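Local structure of haloacid dehalogenase domain protein hydrolase (Planctomyces limnophilus, 4OVY) at residues N234-Y239 against R276-L281; L253-H258 against G288-D293; G95-T100 against A205-I210. The protein probably acts as a hydrolase of the haloacid dehalogenase superfamily, perhaps a phosphatase, and holds a bound calcium ion. One frame throughout, in Å; residues are numbered along the deposited sequence.

How the contacts relate
Following the chain from the N terminus, contact 3 comes first: helix 95-106 meets the segment around strand 207-209, closing a loop of 104 residues that includes strand 156-161 and hairpin strands 183-195 and 198-204. Contacts 1 and 2 lie wholly downstream and cross. Segment 234-239 opens contact 1, 253-258 opens contact 2, then 276-281 closes the first and 288-293 the second. They also touch, with Leu277 CD2 3.8 Å from Ile256 CG2, so the loop after strand 230-233, strand 253-260 and helix 279-287 form one block. Contacts 2 and 3 reach the same sheet on opposite sides of the chain's centre, their nearest atoms about 17 Å apart.

Contact 1 (N234-Y239 against R276-L281); sequences NSDGDY and RLDRAL. With CA (calcium ion), chain J.
Asp236 reaches across to the start of helix 279-287, where its carboxylate accepts three successive backbone N-H groups. Asp236 OD1 takes Asp278 N at 2.9 Å and Ala280 N at 3.0 Å, both nearly straight, the two donors approaching from opposite faces of the carboxylate plane. Asp236 OD2 is met on its syn side by Arg279 N at 2.8 Å. The backbone adds a fourth bond, Asp236 N to Arg276 O at 2.9 Å with 172° at the hydrogen; water 2 donates a second bond to that oxygen. Asp278, though in the N-cap position, makes no capping bond and turns its OD1 to Arg270. Arg279 O lies at the edge of the Tyr239 ring, 4.0 Å from CE2, and Tyr239 CD2 is 4.0 Å from Ala280 CB, while the Tyr239 hydroxyl bonds Asp283.

At the other end of 234-239, Asn234 OD1 binds the calcium ion at 2.4 Å, together with Asp42, Asp44 and two waters, and is also hydrogen-bonded to Thr46. Asp238 OD2 accepts Asn234 N at 2.9 Å and also Ser235 N, two bonds that tie Asp238 back to the start of the loop, and Asp238 OD1 pairs with Lys216. Three peptide donors would probably stabilise the negative charge of Asp236; the chemistry implies a metal-bearing loop joined to the start of helix 279-287 mainly through that carboxylate, with one backbone bond beside it.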
loop_
_atom_site.group_PDB
_atom_site.type_symbol
_atom_site.label_atom_id
_atom_site.label_comp_id
_atom_site.label_asym_id
_atom_site.label_seq_id
_atom_site.Cartn_x
_atom_site.Cartn_y
_atom_site.Cartn_z
ATOM N N ASN A 234 -16.729 1.572 -13.647
ATOM C CA ASN A 234 -17.712 2.152 -14.568
ATOM C C ASN A 234 -17.229 2.323 -16.009
ATOM O O ASN A 234 -18.027 2.656 -16.878
ATOM C CB ASN A 234 -18.170 3.519 -14.071
ATOM C CG ASN A 234 -17.096 4.573 -14.225
ATOM O OD1 ASN A 234 -16.051 4.495 -13.593
ATOM N ND2 ASN A 234 -17.339 5.556 -15.084
ATOM N N SER A 235 -15.943 2.118 -16.273
ATOM C CA SER A 235 -15.409 2.413 -17.598
ATOM C C SER A 235 -14.514 1.293 -18.102
ATOM O O SER A 235 -14.185 0.354 -17.375
ATOM C CB SER A 235 -14.638 3.731 -17.554
ATOM O OG SER A 235 -13.355 3.544 -16.968
ATOM N N ASP A 236 -14.109 1.400 -19.358
ATOM C CA ASP A 236 -13.227 0.404 -19.945
ATOM C C ASP A 236 -11.856 0.350 -19.271
ATOM O O ASP A 236 -11.200 -0.679 -19.311
ATOM C CB ASP A 236 -13.094 0.629 -21.450
ATOM C CG ASP A 236 -14.341 0.217 -22.215
ATOM O OD1 ASP A 236 -15.338 -0.250 -21.592
ATOM O OD2 ASP A 236 -14.331 0.361 -23.457
ATOM N N GLY A 237 -11.438 1.449 -18.643
ATOM C CA GLY A 237 -10.240 1.454 -17.805
ATOM C C GLY A 237 -10.295 0.531 -16.590
ATOM O O GLY A 237 -9.261 0.243 -15.995
ATOM N N ASP A 238 -11.496 0.064 -16.236
ATOM C CA ASP A 238 -11.706 -0.884 -15.140
ATOM C C ASP A 238 -11.771 -2.352 -15.575
ATOM O O ASP A 238 -11.934 -3.239 -14.729
ATOM C CB ASP A 238 -13.013 -0.533 -14.410
ATOM C CG ASP A 238 -12.950 0.813 -13.734
ATOM O OD1 ASP A 238 -11.976 1.037 -12.988
ATOM O OD2 ASP A 238 -13.864 1.637 -13.942
ATOM N N TYR A 239 -11.621 -2.611 -16.873
ATOM C CA TYR A 239 -11.809 -3.959 -17.428
ATOM C C TYR A 239 -10.902 -4.987 -16.755
ATOM O O TYR A 239 -11.372 -6.020 -16.307
ATOM C CB TYR A 239 -11.564 -3.971 -18.946
ATOM C CG TYR A 239 -12.046 -5.222 -19.666
ATOM C CD1 TYR A 239 -11.377 -6.433 -19.528
ATOM C CD2 TYR A 239 -13.150 -5.183 -20.514
ATOM C CE1 TYR A 239 -11.804 -7.576 -20.188
ATOM C CE2 TYR A 239 -13.581 -6.322 -21.186
ATOM C CZ TYR A 239 -12.905 -7.515 -21.011
ATOM O OH TYR A 239 -13.311 -8.661 -21.663
ATOM N N ARG A 276 -15.276 6.549 -20.638
ATOM C CA ARG A 276 -15.792 5.775 -21.760
ATOM C C ARG A 276 -16.048 4.330 -21.343
ATOM O O ARG A 276 -15.177 3.672 -20.781
ATOM C CB ARG A 276 -14.831 5.799 -22.956
ATOM C CG ARG A 276 -15.453 5.250 -24.238
ATOM C CD ARG A 276 -14.449 5.179 -25.378
ATOM N NE ARG A 276 -13.775 6.457 -25.608
ATOM C CZ ARG A 276 -14.236 7.455 -26.368
ATOM N NH1 ARG A 276 -15.397 7.363 -27.006
ATOM N NH2 ARG A 276 -13.519 8.566 -26.493
ATOM N N LEU A 277 -17.258 3.867 -21.625
ATOM C CA LEU A 277 -17.703 2.518 -21.295
ATOM C C LEU A 277 -18.234 1.896 -22.579
ATOM O O LEU A 277 -19.220 2.369 -23.136
ATOM C CB LEU A 277 -18.803 2.572 -20.231
ATOM C CG LEU A 277 -19.468 1.232 -19.878
ATOM C CD1 LEU A 277 -18.444 0.232 -19.352
ATOM C CD2 LEU A 277 -20.609 1.426 -18.890
ATOM N N ASP A 278 -17.570 0.843 -23.043
ATOM C CA ASP A 278 -17.865 0.254 -24.342
ATOM C C ASP A 278 -17.530 -1.230 -24.324
ATOM O O ASP A 278 -18.430 -2.066 -24.285
ATOM C CB ASP A 278 -17.093 1.002 -25.429
ATOM C CG ASP A 278 -17.304 0.432 -26.824
ATOM O OD1 ASP A 278 -18.289 -0.294 -27.079
ATOM O OD2 ASP A 278 -16.468 0.741 -27.684
ATOM N N ARG A 279 -16.242 -1.554 -24.314
ATOM C CA ARG A 279 -15.807 -2.949 -24.323
ATOM C C ARG A 279 -16.290 -3.711 -23.083
ATOM O O ARG A 279 -16.728 -4.867 -23.180
ATOM C CB ARG A 279 -14.280 -3.033 -24.427
ATOM C CG ARG A 279 -13.664 -2.243 -25.579
ATOM C CD ARG A 279 -14.287 -2.596 -26.914
ATOM N NE ARG A 279 -13.795 -1.744 -27.990
ATOM C CZ ARG A 279 -14.218 -1.815 -29.246
ATOM N NH1 ARG A 279 -15.136 -2.710 -29.598
ATOM N NH2 ARG A 279 -13.718 -0.989 -30.160
ATOM N N ALA A 280 -16.222 -3.064 -21.925
ATOM C CA ALA A 280 -16.653 -3.694 -20.678
ATOM C C ALA A 280 -18.160 -3.941 -20.658
ATOM O O ALA A 280 -18.620 -4.941 -20.104
ATOM C CB ALA A 280 -16.239 -2.850 -19.477
ATOM N N LEU A 281 -18.919 -3.020 -21.248
ATOM C CA LEU A 281 -20.380 -3.139 -21.318
ATOM C C LEU A 281 -20.797 -4.283 -22.246
ATOM O O LEU A 281 -21.642 -5.111 -21.901
ATOM C CB LEU A 281 -20.983 -1.810 -21.782
ATOM C CG LEU A 281 -22.502 -1.652 -21.794
ATOM C CD1 LEU A 281 -23.096 -1.983 -20.434
ATOM C CD2 LEU A 281 -22.865 -0.236 -22.216
HETATM CA CA CA J . -13.889 5.541 -13.880
HETATM O O HOH W 1 -11.979 3.729 -14.883
HETATM O O HOH W 2 -12.260 4.135 -20.611
HETATM O O HOH W 3 -13.531 6.923 -15.403
#

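Contact 2 (L253-H258 against G288-D293); sequences LGLIVH and GWIVID
Trp289 lays its indole beside Gly254, and the glycine is the hollow that admits it: a beta carbon built on Gly254 would fall only 3.1 Å from Trp289 CD1. Ile256 fills the next position. Its CG1 stands beside the backbone N (chi1 -67°) and the chain runs on extended, which carries CD1 back to 3.8 Å from Trp289 CE3. Farther along this face, Val291 CG1 presses on His258 CB at 3.5 Å, while the imidazole continues outward to Asp269. Ala280 and Ala284 of helix 279-287 offer small surfaces to Trp289, which also meets Tyr239 edge-to-face.

The other face carries Leu255, Val257, Ile290 and Ile292. Leu255 and Ile290 run alongside each other in the same direction, with CD2 of the leucine 3.7 Å from CB of the isoleucine. Ile292 CD1 reaches Val257 CG2 at 4.0 Å and also touches Leu255 CB. Ala12 of helix 11-24 touches Leu255 and Ile292, and Ala15 touches Ile290.

Between the faces, four backbone bonds join the parallel strands, from Ile290 N to Gly254 O at 2.9 Å through to His258 N and Ile292 O; the connection runs through strand 267-268 and then helix 279-287. With strand 230-233 bonded on the other side of 253-258, the chemistry implies a largely apolar, partly buried sheet margin, with helix 11-24 on the Leu255/Ile290 face and helices 239-246 and 279-287 on the Ile256/Trp289 face.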
loop_
_atom_site.group_PDB
_atom_site.type_symbol
_atom_site.label_atom_id
_atom_site.label_comp_id
_atom_site.label_asym_id
_atom_site.label_seq_id
_atom_site.Cartn_x
_atom_site.Cartn_y
_atom_site.Cartn_z
ATOM N N LEU A 253 -17.252 -11.011 -7.370
ATOM C CA LEU A 253 -18.365 -10.250 -7.929
ATOM C C LEU A 253 -17.864 -8.940 -8.532
ATOM O O LEU A 253 -17.133 -8.187 -7.887
ATOM C CB LEU A 253 -19.411 -9.958 -6.845
ATOM C CG LEU A 253 -20.642 -9.148 -7.266
ATOM C CD1 LEU A 253 -21.464 -9.910 -8.300
ATOM C CD2 LEU A 253 -21.505 -8.794 -6.063
ATOM N N GLY A 254 -18.248 -8.682 -9.776
ATOM C CA GLY A 254 -17.928 -7.418 -10.438
ATOM C C GLY A 254 -19.184 -6.668 -10.841
ATOM O O GLY A 254 -20.133 -7.258 -11.386
ATOM N N LEU A 255 -19.199 -5.368 -10.567
ATOM C CA LEU A 255 -20.295 -4.514 -10.997
ATOM C C LEU A 255 -19.802 -3.312 -11.778
ATOM O O LEU A 255 -18.679 -2.838 -11.581
ATOM C CB LEU A 255 -21.132 -4.051 -9.802
ATOM C CG LEU A 255 -21.804 -5.205 -9.038
ATOM C CD1 LEU A 255 -21.151 -5.374 -7.679
ATOM C CD2 LEU A 255 -23.297 -4.971 -8.871
ATOM N N ILE A 256 -20.670 -2.827 -12.656
ATOM C CA ILE A 256 -20.397 -1.665 -13.484
ATOM C C ILE A 256 -21.489 -0.614 -13.271
ATOM O O ILE A 256 -22.676 -0.907 -13.396
ATOM C CB ILE A 256 -20.357 -2.048 -14.977
ATOM C CG1 ILE A 256 -19.158 -2.958 -15.253
ATOM C CG2 ILE A 256 -20.308 -0.795 -15.851
ATOM C CD1 ILE A 256 -19.196 -3.615 -16.614
ATOM N N VAL A 257 -21.076 0.608 -12.964
ATOM C CA VAL A 257 -22.003 1.730 -12.862
ATOM C C VAL A 257 -22.221 2.304 -14.263
ATOM O O VAL A 257 -21.294 2.873 -14.861
ATOM C CB VAL A 257 -21.471 2.833 -11.919
ATOM C CG1 VAL A 257 -22.457 3.991 -11.826
ATOM C CG2 VAL A 257 -21.165 2.269 -10.541
ATOM N N HIS A 258 -23.443 2.140 -14.774
ATOM C CA HIS A 258 -23.830 2.609 -16.095
ATOM C C HIS A 258 -24.583 3.931 -15.986
ATOM O O HIS A 258 -25.653 4.015 -15.368
ATOM C CB HIS A 258 -24.688 1.545 -16.798
ATOM C CG HIS A 258 -24.902 1.789 -18.263
ATOM N ND1 HIS A 258 -25.849 1.107 -18.998
ATOM C CD2 HIS A 258 -24.301 2.641 -19.126
ATOM C CE1 HIS A 258 -25.817 1.520 -20.252
ATOM N NE2 HIS A 258 -24.886 2.453 -20.357
ATOM N N GLY A 288 -20.316 -12.152 -16.499
ATOM C CA GLY A 288 -21.126 -12.187 -15.279
ATOM C C GLY A 288 -21.071 -10.881 -14.497
ATOM O O GLY A 288 -21.443 -10.827 -13.320
ATOM N N TRP A 289 -20.605 -9.822 -15.147
ATOM C CA TRP A 289 -20.570 -8.500 -14.534
ATOM C C TRP A 289 -21.976 -7.906 -14.470
ATOM O O TRP A 289 -22.697 -7.871 -15.465
ATOM C CB TRP A 289 -19.640 -7.565 -15.313
ATOM C CG TRP A 289 -18.200 -8.000 -15.328
ATOM C CD1 TRP A 289 -17.586 -8.836 -14.446
ATOM C CD2 TRP A 289 -17.183 -7.593 -16.265
ATOM N NE1 TRP A 289 -16.260 -8.990 -14.780
ATOM C CE2 TRP A 289 -15.988 -8.234 -15.888
ATOM C CE3 TRP A 289 -17.179 -6.767 -17.393
ATOM C CZ2 TRP A 289 -14.790 -8.059 -16.584
ATOM C CZ3 TRP A 289 -15.986 -6.597 -18.088
ATOM C CH2 TRP A 289 -14.812 -7.241 -17.682
ATOM N N ILE A 290 -22.356 -7.428 -13.296
ATOM C CA ILE A 290 -23.707 -6.922 -13.081
ATOM C C ILE A 290 -23.707 -5.419 -13.300
ATOM O O ILE A 290 -22.945 -4.685 -12.668
ATOM C CB ILE A 290 -24.215 -7.240 -11.663
ATOM C CG1 ILE A 290 -24.071 -8.743 -11.355
ATOM C CG2 ILE A 290 -25.659 -6.777 -11.502
ATOM C CD1 ILE A 290 -24.843 -9.661 -12.275
ATOM N N VAL A 291 -24.570 -4.971 -14.199
ATOM C CA VAL A 291 -24.637 -3.572 -14.574
ATOM C C VAL A 291 -25.681 -2.847 -13.725
ATOM O O VAL A 291 -26.832 -3.269 -13.645
ATOM C CB VAL A 291 -24.966 -3.417 -16.068
ATOM C CG1 VAL A 291 -25.045 -1.943 -16.453
ATOM C CG2 VAL A 291 -23.913 -4.142 -16.905
ATOM N N ILE A 292 -25.254 -1.755 -13.101
ATOM C CA ILE A 292 -26.136 -0.864 -12.362
ATOM C C ILE A 292 -26.673 0.205 -13.320
ATOM O O ILE A 292 -25.902 1.003 -13.866
ATOM C CB ILE A 292 -25.372 -0.183 -11.212
ATOM C CG1 ILE A 292 -24.802 -1.223 -10.244
ATOM C CG2 ILE A 292 -26.260 0.808 -10.473
ATOM C CD1 ILE A 292 -23.614 -0.722 -9.450
ATOM N N ASP A 293 -27.990 0.206 -13.526
ATOM C CA ASP A 293 -28.676 1.223 -14.332
ATOM C C ASP A 293 -29.037 2.391 -13.410
ATOM O O ASP A 293 -29.998 2.300 -12.648
ATOM C CB ASP A 293 -29.933 0.600 -14.952
ATOM C CG ASP A 293 -30.688 1.544 -15.884
ATOM O OD1 ASP A 293 -30.650 2.775 -15.712
ATOM O OD2 ASP A 293 -31.361 1.026 -16.795
HETATM O O HOH W 4 -19.457 -10.672 -11.417
#

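Contact 3 (G95-T100 against A205-I210); sequences GAKGLT and AELNFI. With EDO (1,2-ethanediol), chain I.
A helix packs here on a bulged strand, with Leu207 and Ile210 lying against Ala96, Lys97 and Thr100 in the first turns of helix 95-106. Ile210 enters between the side chains of that helix. Its CG2 meets Ala96 CB at 3.9 Å, and its CD1 lies 3.9 Å from Lys97 CA and 4.1 Å from Thr100 CB. With chi1 -58° and chi2 -55° the chain is bent at CG1, and CD1 ends against Lys97 CA. Leu207 spans the neighbouring position with its two branches: CD2 touches Thr100 CG2 at 3.6 Å, and CD1 touches Lys97 CE at 4.1 Å. The lysine chain, extended until its last bend, crosses both Leu207 and Ile210 at about a right angle and delivers NZ to Glu101 in a salt bridge.

The chain can present both residues because Asn208 and Phe209 together face Ser187 in a classic beta bulge. The extra residue shifts the alternation: Phe209 points away, while Leu207 and Ile210, three apart, both point toward the helix. Helix 95-106 belongs to the helical insertion between core strands 38-41 and 156-161, a position consistent with a C1-type cap of this superfamily, and the contact sets that insertion against the strand paired with 183-195. Trimming Ile210 to an alanine removes CG1, CG2 and CD1, and would probably open a gap beside Ala96 and between Lys97 and Thr100, with Leu207 left to carry the packing. On the bulge itself, Asn208 ND2 bonds Ser187 OG and donates to O1 of a 1,2-ethanediol, probably carried over from crystallisation, at 2.9 Å, while the same residue packs on Gln222 of the second subunit.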
loop_
_atom_site.group_PDB
_atom_site.type_symbol
_atom_site.label_atom_id
_atom_site.label_comp_id
_atom_site.label_asym_id
_atom_site.label_seq_id
_atom_site.Cartn_x
_atom_site.Cartn_y
_atom_site.Cartn_z
ATOM N N GLY A 95 -5.864 11.208 -20.688
ATOM C CA GLY A 95 -5.956 9.953 -19.939
ATOM C C GLY A 95 -5.295 10.064 -18.574
ATOM O O GLY A 95 -4.876 11.148 -18.159
ATOM N N ALA A 96 -5.189 8.934 -17.883
ATOM C CA ALA A 96 -4.570 8.889 -16.561
ATOM C C ALA A 96 -3.112 9.337 -16.596
ATOM O O ALA A 96 -2.660 10.097 -15.735
ATOM C CB ALA A 96 -4.668 7.483 -15.985
ATOM N N LYS A 97 -2.372 8.868 -17.595
ATOM C CA LYS A 97 -0.953 9.211 -17.688
ATOM C C LYS A 97 -0.775 10.717 -17.863
ATOM O O LYS A 97 -0.026 11.335 -17.120
ATOM C CB LYS A 97 -0.286 8.455 -18.833
ATOM C CG LYS A 97 1.227 8.575 -18.856
ATOM C CD LYS A 97 1.817 7.621 -19.885
ATOM C CE LYS A 97 3.300 7.381 -19.675
ATOM N NZ LYS A 97 4.100 8.472 -20.276
ATOM N N GLY A 98 -1.484 11.296 -18.832
ATOM C CA GLY A 98 -1.387 12.733 -19.119
ATOM C C GLY A 98 -1.805 13.609 -17.946
ATOM O O GLY A 98 -1.194 14.641 -17.669
ATOM N N LEU A 99 -2.860 13.202 -17.258
ATOM C CA LEU A 99 -3.330 13.919 -16.077
ATOM C C LEU A 99 -2.287 13.950 -14.947
ATOM O O LEU A 99 -2.042 14.998 -14.341
ATOM C CB LEU A 99 -4.638 13.285 -15.588
ATOM C CG LEU A 99 -5.231 13.800 -14.278
ATOM C CD1 LEU A 99 -5.577 15.275 -14.395
ATOM C CD2 LEU A 99 -6.461 12.972 -13.915
ATOM N N THR A 100 -1.664 12.809 -14.667
ATOM C CA THR A 100 -0.634 12.771 -13.642
ATOM C C THR A 100 0.639 13.499 -14.117
ATOM O O THR A 100 1.265 14.193 -13.327
ATOM C CB THR A 100 -0.375 11.336 -13.127
ATOM O OG1 THR A 100 -1.471 10.946 -12.292
ATOM C CG2 THR A 100 0.892 11.245 -12.289
ATOM N N ALA A 205 9.780 15.515 -10.316
ATOM C CA ALA A 205 9.223 15.632 -11.660
ATOM C C ALA A 205 9.469 14.324 -12.400
ATOM O O ALA A 205 10.060 14.300 -13.477
ATOM C CB ALA A 205 9.865 16.804 -12.399
ATOM N N GLU A 206 9.003 13.234 -11.802
ATOM C CA GLU A 206 9.232 11.899 -12.315
ATOM C C GLU A 206 8.020 11.051 -11.959
ATOM O O GLU A 206 7.551 11.106 -10.824
ATOM C CB GLU A 206 10.490 11.330 -11.667
ATOM C CG GLU A 206 11.214 10.289 -12.484
ATOM C CD GLU A 206 12.439 9.748 -11.768
ATOM O OE1 GLU A 206 13.019 10.478 -10.928
ATOM O OE2 GLU A 206 12.810 8.586 -12.038
ATOM N N LEU A 207 7.510 10.290 -12.926
ATOM C CA LEU A 207 6.373 9.404 -12.691
ATOM C C LEU A 207 6.799 8.207 -11.855
ATOM O O LEU A 207 7.869 7.647 -12.058
ATOM C CB LEU A 207 5.786 8.886 -14.006
ATOM C CG LEU A 207 5.025 9.862 -14.897
ATOM C CD1 LEU A 207 4.558 9.132 -16.149
ATOM C CD2 LEU A 207 3.851 10.488 -14.148
ATOM N N ASN A 208 5.939 7.809 -10.929
ATOM C CA ASN A 208 6.146 6.590 -10.170
ATOM C C ASN A 208 5.277 5.465 -10.718
ATOM O O ASN A 208 5.767 4.371 -10.992
ATOM C CB ASN A 208 5.840 6.830 -8.688
ATOM C CG ASN A 208 6.113 5.609 -7.835
ATOM O OD1 ASN A 208 7.151 4.978 -7.974
ATOM N ND2 ASN A 208 5.181 5.269 -6.950
ATOM N N PHE A 209 3.987 5.735 -10.877
ATOM C CA PHE A 209 3.042 4.702 -11.270
ATOM C C PHE A 209 1.756 5.287 -11.835
ATOM O O PHE A 209 1.252 6.285 -11.325
ATOM C CB PHE A 209 2.729 3.811 -10.066
ATOM C CG PHE A 209 1.935 2.589 -10.407
ATOM C CD1 PHE A 209 2.535 1.517 -11.062
ATOM C CD2 PHE A 209 0.587 2.502 -10.072
ATOM C CE1 PHE A 209 1.801 0.385 -11.377
ATOM C CE2 PHE A 209 -0.148 1.370 -10.387
ATOM C CZ PHE A 209 0.460 0.314 -11.037
ATOM N N ILE A 210 1.245 4.649 -12.894
ATOM C CA ILE A 210 -0.030 4.984 -13.503
ATOM C C ILE A 210 -0.986 3.815 -13.267
ATOM O O ILE A 210 -0.799 2.717 -13.801
ATOM C CB ILE A 210 0.113 5.253 -15.021
ATOM C CG1 ILE A 210 1.111 6.388 -15.276
ATOM C CG2 ILE A 210 -1.239 5.567 -15.649
ATOM C CD1 ILE A 210 0.810 7.687 -14.548
HETATM C C1 EDO I . 5.982 3.482 -4.139
HETATM O O1 EDO I . 4.739 3.270 -4.827
HETATM C C2 EDO I . 6.650 2.148 -3.904
HETATM O O2 EDO I . 6.669 1.422 -5.138
#